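Local coordinates for protein acyl-CoA thioesterase (Alicyclobacillus acidocaldarius subsp. acidocaldarius, PDB 3RQB) that is of unknown function but, as a two-domain hotdog-fold member of the acyl-CoA thioesterase family, probably hydrolyses acyl-CoA thioesters, at residues 31-36 and 148-153; 62-67 and 109-114; 71-76 and 98-103. All coordinates share one frame; numbering follows the deposited sequence.

In the fold
The three contacts sample the two hotdog halves of the chain and the seam between them. Contact 1 joins a loop of the N-terminal thioesterase domain to the start of strand 150-156 in the C-terminal one, while contacts 2 and 3 lie within the former. Contact 2 is buried on strands 61-69 and 103-113; contact 3, where the loop before strand 77-87 meets the turn between strands 91-100 and 103-113, lies about 23 Å away between centres. Contacts 1 and 3, with centres about 20 Å apart, meet where Ala31 N packs on Val75 CG1 at 3.5 Å. Contacts 1 and 2 stay about 13 Å apart at their nearest atoms. Contacts 2 and 3 also reach the second subunit.

Contact 1 of 3, residues 31-36 and 148-153; sequences AEYYNM and QWYHVR
Tyr33 lays its phenol ring against one face of the Trp149 indole in an offset stack that ties the N-terminal hotdog domain to the C-terminal one. The Tyr33 ring and the five-membered ring of Trp149 have centroids 4.1 Å apart and planes inclined at 21°, and Trp149 CD1 lies over the centre of the phenol, 3.5 Å from Tyr33 CZ. Farther out, Tyr33 OH runs past the pyrrole to lie 3.6 Å from Trp149 CB. The indole reaches this place because its CG stands anti to the carbonyl carbon (chi1 -58°), which turns the ring toward the loop. Its opposite face is covered by CG of Gln148, so the indole is held flat between the tyrosine and the aliphatic part of the glutamine. Beyond the stack, Tyr33 CE1 meets Tyr150 CE2 at 4.1 Å, with the hydroxyl of Tyr150 near the plane of the Tyr33 ring, at its edge. Phe12 and Ala15 of helix 11-15 also touch Tyr33. A serine here would probably leave one face of the indole without its stacking partner and open a gap beside Tyr150. Beside the six-membered ring, Glu32 CB rests 3.9 Å from Trp149 CZ2. Trp149 NE1 donates a 3.0 Å hydrogen bond to Glu32 O, which lies close to the indole plane, while the N-H comes from above the carbonyl plane.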
loop_
_atom_site.group_PDB
_atom_site.type_symbol
_atom_site.label_atom_id
_atom_site.label_comp_id
_atom_site.label_asym_id
_atom_site.label_seq_id
_atom_site.Cartn_x
_atom_site.Cartn_y
_atom_site.Cartn_z
ATOM N N ALA B 31 -13.393 22.206 8.776
ATOM C CA ALA B 31 -12.987 22.123 10.169
ATOM C C ALA B 31 -13.786 21.050 10.902
ATOM O O ALA B 31 -13.364 20.559 11.956
ATOM C CB ALA B 31 -13.149 23.460 10.839
ATOM N N GLU B 32 -14.940 20.690 10.339
ATOM C CA GLU B 32 -15.815 19.683 10.943
ATOM C C GLU B 32 -15.250 18.256 10.809
ATOM O O GLU B 32 -15.651 17.346 11.538
ATOM C CB GLU B 32 -17.242 19.775 10.373
ATOM C CG GLU B 32 -17.954 21.129 10.595
ATOM C CD GLU B 32 -17.607 22.185 9.543
ATOM O OE1 GLU B 32 -18.037 23.357 9.687
ATOM O OE2 GLU B 32 -16.911 21.844 8.565
ATOM N N TYR B 33 -14.325 18.069 9.872
ATOM C CA TYR B 33 -13.611 16.797 9.723
ATOM C C TYR B 33 -12.269 16.745 10.449
ATOM O O TYR B 33 -11.487 15.810 10.269
ATOM C CB TYR B 33 -13.469 16.384 8.259
ATOM C CG TYR B 33 -14.637 15.561 7.752
ATOM C CD1 TYR B 33 -14.625 14.171 7.836
ATOM C CD2 TYR B 33 -15.758 16.175 7.193
ATOM C CE1 TYR B 33 -15.691 13.413 7.370
ATOM C CE2 TYR B 33 -16.831 15.431 6.721
ATOM C CZ TYR B 33 -16.794 14.051 6.812
ATOM O OH TYR B 33 -17.858 13.308 6.340
ATOM N N TYR B 34 -11.978 17.777 11.225
ATOM C CA TYR B 34 -10.707 17.832 11.924
ATOM C C TYR B 34 -10.511 16.605 12.805
ATOM O O TYR B 34 -11.485 16.047 13.315
ATOM C CB TYR B 34 -10.612 19.083 12.786
ATOM C CG TYR B 34 -9.187 19.376 13.172
ATOM C CD1 TYR B 34 -8.299 19.900 12.240
ATOM C CD2 TYR B 34 -8.718 19.107 14.454
ATOM C CE1 TYR B 34 -6.992 20.162 12.567
ATOM C CE2 TYR B 34 -7.403 19.367 14.795
ATOM C CZ TYR B 34 -6.548 19.898 13.843
ATOM O OH TYR B 34 -5.238 20.171 14.150
ATOM N N ASN B 35 -9.257 16.184 12.966
ATOM C CA ASN B 35 -8.983 15.083 13.838
ATOM C C ASN B 35 -8.071 15.499 14.984
ATOM O O ASN B 35 -8.553 15.818 16.067
ATOM C CB ASN B 35 -8.307 13.978 13.012
ATOM C CG ASN B 35 -8.162 12.687 13.775
ATOM O OD1 ASN B 35 -9.140 12.134 14.280
ATOM N ND2 ASN B 35 -6.945 12.180 13.840
HETATM N N MSE B 36 -6.771 15.572 14.729
HETATM C CA MSE B 36 -5.834 16.223 15.635
HETATM C C MSE B 36 -4.736 16.671 14.728
HETATM O O MSE B 36 -4.457 15.986 13.748
HETATM C CB MSE B 36 -5.242 15.254 16.651
HETATM C CG MSE B 36 -6.191 14.203 17.157
HETATM SE SE MSE B 36 -5.714 13.529 18.919
HETATM C CE MSE B 36 -6.801 11.904 18.890
ATOM N N GLN B 148 -18.260 12.215 14.249
ATOM C CA GLN B 148 -19.685 12.493 14.290
ATOM C C GLN B 148 -20.317 12.159 12.956
ATOM O O GLN B 148 -21.541 12.075 12.827
ATOM C CB GLN B 148 -19.920 13.955 14.612
ATOM C CG GLN B 148 -19.687 14.889 13.462
ATOM C CD GLN B 148 -20.074 16.297 13.836
ATOM O OE1 GLN B 148 -20.916 16.505 14.711
ATOM N NE2 GLN B 148 -19.452 17.276 13.192
ATOM N N TRP B 149 -19.454 11.966 11.971
ATOM C CA TRP B 149 -19.852 11.724 10.591
ATOM C C TRP B 149 -19.944 10.238 10.277
ATOM O O TRP B 149 -20.122 9.846 9.117
ATOM C CB TRP B 149 -18.874 12.405 9.633
ATOM C CG TRP B 149 -18.781 13.872 9.861
ATOM C CD1 TRP B 149 -17.654 14.602 10.131
ATOM C CD2 TRP B 149 -19.869 14.791 9.872
ATOM N NE1 TRP B 149 -17.979 15.930 10.294
ATOM C CE2 TRP B 149 -19.331 16.071 10.139
ATOM C CE3 TRP B 149 -21.246 14.659 9.674
ATOM C CZ2 TRP B 149 -20.129 17.212 10.211
ATOM C CZ3 TRP B 149 -22.035 15.788 9.746
ATOM C CH2 TRP B 149 -21.475 17.051 10.015
ATOM N N TYR B 150 -19.762 9.409 11.298
ATOM C CA TYR B 150 -19.828 7.968 11.102
ATOM C C TYR B 150 -20.642 7.294 12.179
ATOM O O TYR B 150 -20.650 7.727 13.338
ATOM C CB TYR B 150 -18.424 7.358 10.999
ATOM C CG TYR B 150 -17.681 7.909 9.812
ATOM C CD1 TYR B 150 -17.807 7.323 8.556
ATOM C CD2 TYR B 150 -16.899 9.048 9.932
ATOM C CE1 TYR B 150 -17.150 7.845 7.456
ATOM C CE2 TYR B 150 -16.236 9.580 8.844
ATOM C CZ TYR B 150 -16.362 8.978 7.604
ATOM O OH TYR B 150 -15.699 9.518 6.519
ATOM N N HIS B 151 -21.344 6.243 11.776
ATOM C CA HIS B 151 -22.052 5.406 12.722
ATOM C C HIS B 151 -21.280 4.104 12.881
ATOM O O HIS B 151 -21.290 3.241 12.004
ATOM C CB HIS B 151 -23.479 5.129 12.239
ATOM C CG HIS B 151 -24.316 4.381 13.230
ATOM N ND1 HIS B 151 -24.246 3.011 13.384
ATOM C CD2 HIS B 151 -25.241 4.814 14.123
ATOM C CE1 HIS B 151 -25.089 2.636 14.330
ATOM N NE2 HIS B 151 -25.707 3.709 14.791
ATOM N N VAL B 152 -20.648 3.950 14.032
ATOM C CA VAL B 152 -19.847 2.767 14.294
ATOM C C VAL B 152 -20.440 1.941 15.426
ATOM O O VAL B 152 -20.674 2.440 16.533
ATOM C CB VAL B 152 -18.406 3.143 14.674
ATOM C CG1 VAL B 152 -17.568 1.890 14.881
ATOM C CG2 VAL B 152 -17.799 4.050 13.616
ATOM N N ARG B 153 -20.697 0.673 15.142
ATOM C CA ARG B 153 -20.998 -0.269 16.201
ATOM C C ARG B 153 -19.723 -1.087 16.427
ATOM O O ARG B 153 -19.298 -1.853 15.563
ATOM C CB ARG B 153 -22.190 -1.147 15.823
ATOM C CG ARG B 153 -23.090 -0.515 14.779
ATOM C CD ARG B 153 -24.361 -1.313 14.575
ATOM N NE ARG B 153 -25.422 -0.824 15.445
ATOM C CZ ARG B 153 -26.582 -0.346 15.007
ATOM N NH1 ARG B 153 -26.837 -0.308 13.707
ATOM N NH2 ARG B 153 -27.495 0.083 15.870
#

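Contact 2 of 3, residues 62-67 and 109-114; sequences PLALTV and TAVFGI
Phe112 carries CG anti to its carbonyl carbon (chi1 -77°), and this setting swings the ring across Pro62, whose CA lies over the ring face 4.1 Å from the centroid in a CH-pi contact. The pyrrolidine continues on that side, out past the rim, with Pro62 CD 3.6 Å from Phe112 CE2. Ala52 and Met53 of helix 41-53 touch Phe112 as well, and its ring meets that of Phe94. Val111, with CG1 anti to the backbone N (chi1 -171°), sends that methyl to within 4.0 Å of Leu63 CD1, while its CG2 branch faces the methyl of Ala64. Between the Pro62-Phe112 and Ala64-Val111 pairs the register slips by one residue. Leu63 N and Ala64 N both donate to Val111 O, the second weakly at 3.3 Å, and Val111 N answers with a bond to Ala64 O. Normal pairing then resumes: Leu65 and Ala110 form a non-hydrogen-bonded pair, and Thr66 N gives a 3.0 Å bond to Thr109 O, matched by Thr109 N to Thr66 O at 2.9 Å. The hydroxyl of Thr66 is bonded to that of Thr212 on strand 206-215. Thr66 packs on Thr66 of the second subunit and Thr109 on Thr109 of that subunit, whereas Leu65 and Phe112 face helix 41-53. Two antiparallel strands interrupted by a classic beta bulge, with the central helix against one face, belong to the curved sheet of the hotdog fold.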
loop_
_atom_site.group_PDB
_atom_site.type_symbol
_atom_site.label_atom_id
_atom_site.label_comp_id
_atom_site.label_asym_id
_atom_site.label_seq_id
_atom_site.Cartn_x
_atom_site.Cartn_y
_atom_site.Cartn_z
ATOM N N PRO B 62 -12.001 3.477 -10.326
ATOM C CA PRO B 62 -10.855 3.329 -9.424
ATOM C C PRO B 62 -10.439 1.890 -9.152
ATOM O O PRO B 62 -11.261 0.986 -8.982
ATOM C CB PRO B 62 -11.357 3.952 -8.127
ATOM C CG PRO B 62 -12.369 4.951 -8.563
ATOM C CD PRO B 62 -13.024 4.383 -9.784
ATOM N N LEU B 63 -9.132 1.707 -9.077
ATOM C CA LEU B 63 -8.537 0.447 -8.680
ATOM C C LEU B 63 -7.785 0.593 -7.353
ATOM O O LEU B 63 -8.128 -0.046 -6.354
ATOM C CB LEU B 63 -7.616 -0.048 -9.788
ATOM C CG LEU B 63 -8.465 -0.413 -11.003
ATOM C CD1 LEU B 63 -7.633 -0.685 -12.249
ATOM C CD2 LEU B 63 -9.343 -1.600 -10.651
ATOM N N ALA B 64 -6.748 1.422 -7.348
ATOM C CA ALA B 64 -5.932 1.582 -6.159
ATOM C C ALA B 64 -5.693 3.051 -5.845
ATOM O O ALA B 64 -5.753 3.903 -6.731
ATOM C CB ALA B 64 -4.609 0.856 -6.330
ATOM N N LEU B 65 -5.428 3.327 -4.570
ATOM C CA LEU B 65 -5.045 4.654 -4.112
ATOM C C LEU B 65 -3.968 4.578 -3.032
ATOM O O LEU B 65 -4.070 3.788 -2.091
ATOM C CB LEU B 65 -6.249 5.408 -3.556
ATOM C CG LEU B 65 -5.881 6.808 -3.047
ATOM C CD1 LEU B 65 -5.074 7.596 -4.091
ATOM C CD2 LEU B 65 -7.109 7.604 -2.618
ATOM N N THR B 66 -2.936 5.403 -3.186
ATOM C CA THR B 66 -1.912 5.576 -2.170
ATOM C C THR B 66 -1.801 7.061 -1.903
ATOM O O THR B 66 -1.540 7.840 -2.820
ATOM C CB THR B 66 -0.538 5.048 -2.632
ATOM O OG1 THR B 66 -0.565 3.614 -2.703
ATOM C CG2 THR B 66 0.554 5.499 -1.670
ATOM N N VAL B 67 -2.039 7.451 -0.655
ATOM C CA VAL B 67 -1.945 8.846 -0.250
ATOM C C VAL B 67 -0.828 8.979 0.749
ATOM O O VAL B 67 -0.787 8.251 1.734
ATOM C CB VAL B 67 -3.220 9.336 0.469
ATOM C CG1 VAL B 67 -3.037 10.773 0.947
ATOM C CG2 VAL B 67 -4.443 9.214 -0.421
ATOM N N THR B 109 -1.150 8.728 -5.529
ATOM C CA THR B 109 -1.143 8.120 -6.848
ATOM C C THR B 109 -2.379 7.233 -6.942
ATOM O O THR B 109 -2.825 6.656 -5.944
ATOM C CB THR B 109 0.157 7.307 -7.132
ATOM O OG1 THR B 109 0.261 6.208 -6.215
ATOM C CG2 THR B 109 1.397 8.192 -7.008
ATOM N N ALA B 110 -2.947 7.138 -8.134
ATOM C CA ALA B 110 -4.147 6.338 -8.311
ATOM C C ALA B 110 -4.135 5.568 -9.622
ATOM O O ALA B 110 -3.543 5.997 -10.627
ATOM C CB ALA B 110 -5.400 7.211 -8.217
ATOM N N VAL B 111 -4.807 4.427 -9.601
ATOM C CA VAL B 111 -4.946 3.627 -10.789
ATOM C C VAL B 111 -6.417 3.461 -11.100
ATOM O O VAL B 111 -7.177 2.982 -10.272
ATOM C CB VAL B 111 -4.315 2.255 -10.591
ATOM C CG1 VAL B 111 -4.281 1.505 -11.909
ATOM C CG2 VAL B 111 -2.906 2.411 -10.015
ATOM N N PHE B 112 -6.811 3.866 -12.303
ATOM C CA PHE B 112 -8.166 3.643 -12.796
ATOM C C PHE B 112 -8.113 2.625 -13.905
ATOM O O PHE B 112 -7.114 2.524 -14.608
ATOM C CB PHE B 112 -8.759 4.924 -13.359
ATOM C CG PHE B 112 -9.216 5.878 -12.318
ATOM C CD1 PHE B 112 -8.301 6.530 -11.507
ATOM C CD2 PHE B 112 -10.561 6.137 -12.152
ATOM C CE1 PHE B 112 -8.723 7.427 -10.549
ATOM C CE2 PHE B 112 -10.990 7.031 -11.193
ATOM C CZ PHE B 112 -10.068 7.678 -10.389
ATOM N N GLY B 113 -9.188 1.868 -14.066
ATOM C CA GLY B 113 -9.248 0.898 -15.137
ATOM C C GLY B 113 -10.649 0.386 -15.385
ATOM O O GLY B 113 -11.516 0.456 -14.511
ATOM N N ILE B 114 -10.871 -0.126 -16.589
ATOM C CA ILE B 114 -12.136 -0.746 -16.930
ATOM C C ILE B 114 -11.990 -2.242 -16.798
ATOM O O ILE B 114 -11.130 -2.853 -17.448
ATOM C CB ILE B 114 -12.544 -0.422 -18.367
ATOM C CG1 ILE B 114 -12.577 1.099 -18.569
ATOM C CG2 ILE B 114 -13.893 -1.089 -18.694
ATOM C CD1 ILE B 114 -11.866 1.579 -19.828
#

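Contact 3 of 3, residues 71-76 and 98-103; sequences APAKVA and MMQDGE
Gln100 NE2 is gripped by three backbone carbonyls: Lys74 O at 2.9 Å, Ala76 O through a weak bond at 3.1 Å, and O of Pro77, the first residue of strand 77-87. Two N-H groups serve three carbonyls, so a hydrogen must be shared, which fits the weak bond. The bond to Lys74 O is nearly straight, 170° at the hydrogen. Lys74 O lies almost in the plane of the Gln100 amide, whereas the nitrogen stands above the carbonyl plane of Lys74. On the other branch of the amide, Gln100 OE1 accepts a weak bond from Lys74 N at 3.1 Å. The glutamine chain runs extended beyond CG (chi2 169°), which carries its amide across from strand end to loop. Lys74 crosses it obliquely, its CD 3.7 Å from Gln100 OE1. Gln100 opens the type I' turn that ends at Glu103 and joins strands 91-100 and 103-113 in a hairpin. Lys74 NZ, 5.0 Å from Asp101 OD2, is too far for a salt bridge. The pattern favours the modelled amide orientation, since a flip would probably set OE1 against the carbonyls, and a buried side chain thereby ties loop 71-76 to the hairpin end.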
loop_
_atom_site.group_PDB
_atom_site.type_symbol
_atom_site.label_atom_id
_atom_site.label_comp_id
_atom_site.label_asym_id
_atom_site.label_seq_id
_atom_site.Cartn_x
_atom_site.Cartn_y
_atom_site.Cartn_z
ATOM N N ALA B 71 2.591 16.655 5.295
ATOM C CA ALA B 71 2.518 17.626 6.363
ATOM C C ALA B 71 1.046 17.792 6.634
ATOM O O ALA B 71 0.241 17.673 5.710
ATOM C CB ALA B 71 3.117 18.937 5.912
ATOM N N PRO B 72 0.682 18.027 7.908
ATOM C CA PRO B 72 -0.722 18.223 8.295
ATOM C C PRO B 72 -1.339 19.410 7.563
ATOM O O PRO B 72 -0.771 20.505 7.553
ATOM C CB PRO B 72 -0.638 18.507 9.802
ATOM C CG PRO B 72 0.775 18.929 10.039
ATOM C CD PRO B 72 1.595 18.157 9.059
ATOM N N ALA B 73 -2.497 19.200 6.956
ATOM C CA ALA B 73 -3.118 20.272 6.205
ATOM C C ALA B 73 -3.770 21.275 7.160
ATOM O O ALA B 73 -4.402 20.882 8.145
ATOM C CB ALA B 73 -4.124 19.707 5.222
ATOM N N LYS B 74 -3.579 22.564 6.877
ATOM C CA LYS B 74 -4.236 23.650 7.606
ATOM C C LYS B 74 -5.713 23.596 7.265
ATOM O O LYS B 74 -6.079 22.958 6.267
ATOM C CB LYS B 74 -3.654 25.010 7.210
ATOM C CG LYS B 74 -2.193 25.234 7.616
ATOM C CD LYS B 74 -1.202 24.788 6.536
ATOM C CE LYS B 74 0.150 25.486 6.706
ATOM N NZ LYS B 74 0.288 26.154 8.044
ATOM N N VAL B 75 -6.586 24.242 8.045
ATOM C CA VAL B 75 -7.963 24.194 7.586
ATOM C C VAL B 75 -8.077 25.502 6.843
ATOM O O VAL B 75 -8.333 26.587 7.382
ATOM C CB VAL B 75 -8.936 24.200 8.780
ATOM C CG1 VAL B 75 -10.352 23.973 8.299
ATOM C CG2 VAL B 75 -8.529 23.136 9.806
ATOM N N ALA B 76 -7.908 25.327 5.548
ATOM C CA ALA B 76 -7.695 26.408 4.625
ATOM C C ALA B 76 -8.192 25.939 3.290
ATOM O O ALA B 76 -8.330 24.738 3.070
ATOM C CB ALA B 76 -6.215 26.780 4.552
HETATM N N MSE B 98 -1.484 18.109 -3.477
HETATM C CA MSE B 98 -2.317 19.110 -2.816
HETATM C C MSE B 98 -1.454 20.178 -2.155
HETATM O O MSE B 98 -0.609 19.867 -1.321
HETATM C CB MSE B 98 -3.233 18.461 -1.775
HETATM C CG MSE B 98 -4.011 19.475 -0.937
HETATM SE SE MSE B 98 -4.929 18.680 0.589
HETATM C CE MSE B 98 -6.046 17.351 -0.362
HETATM N N MSE B 99 -1.680 21.436 -2.524
HETATM C CA MSE B 99 -0.912 22.551 -1.976
HETATM C C MSE B 99 -1.772 23.567 -1.246
HETATM O O MSE B 99 -2.888 23.854 -1.661
HETATM C CB MSE B 99 -0.141 23.257 -3.091
HETATM C CG MSE B 99 1.069 22.482 -3.567
HETATM SE SE MSE B 99 1.510 22.845 -5.424
HETATM C CE MSE B 99 -0.129 22.168 -6.277
ATOM N N GLN B 100 -1.236 24.094 -0.151
ATOM C CA GLN B 100 -1.797 25.258 0.536
ATOM C C GLN B 100 -0.681 26.262 0.752
ATOM O O GLN B 100 0.398 25.894 1.224
ATOM C CB GLN B 100 -2.340 24.868 1.899
ATOM C CG GLN B 100 -3.757 24.413 1.891
ATOM C CD GLN B 100 -4.136 23.803 3.211
ATOM O OE1 GLN B 100 -3.284 23.256 3.916
ATOM N NE2 GLN B 100 -5.415 23.902 3.567
ATOM N N ASP B 101 -0.931 27.526 0.425
ATOM C CA ASP B 101 0.083 28.557 0.623
ATOM C C ASP B 101 1.387 28.189 -0.090
ATOM O O ASP B 101 2.474 28.373 0.462
ATOM C CB ASP B 101 0.373 28.760 2.117
ATOM C CG ASP B 101 -0.886 28.968 2.938
ATOM O OD1 ASP B 101 -1.463 30.076 2.864
ATOM O OD2 ASP B 101 -1.287 28.029 3.671
ATOM N N GLY B 102 1.279 27.647 -1.300
ATOM C CA GLY B 102 2.446 27.349 -2.117
ATOM C C GLY B 102 3.282 26.138 -1.722
ATOM O O GLY B 102 4.217 25.768 -2.424
ATOM N N GLU B 103 2.955 25.499 -0.609
ATOM C CA GLU B 103 3.745 24.356 -0.168
ATOM C C GLU B 103 2.982 23.042 -0.346
ATOM O O GLU B 103 1.747 23.014 -0.284
ATOM C CB GLU B 103 4.209 24.542 1.282
ATOM C CG GLU B 103 5.416 25.467 1.430
ATOM C CD GLU B 103 5.805 25.712 2.883
ATOM O OE1 GLU B 103 5.032 26.387 3.601
ATOM O OE2 GLU B 103 6.885 25.230 3.303
#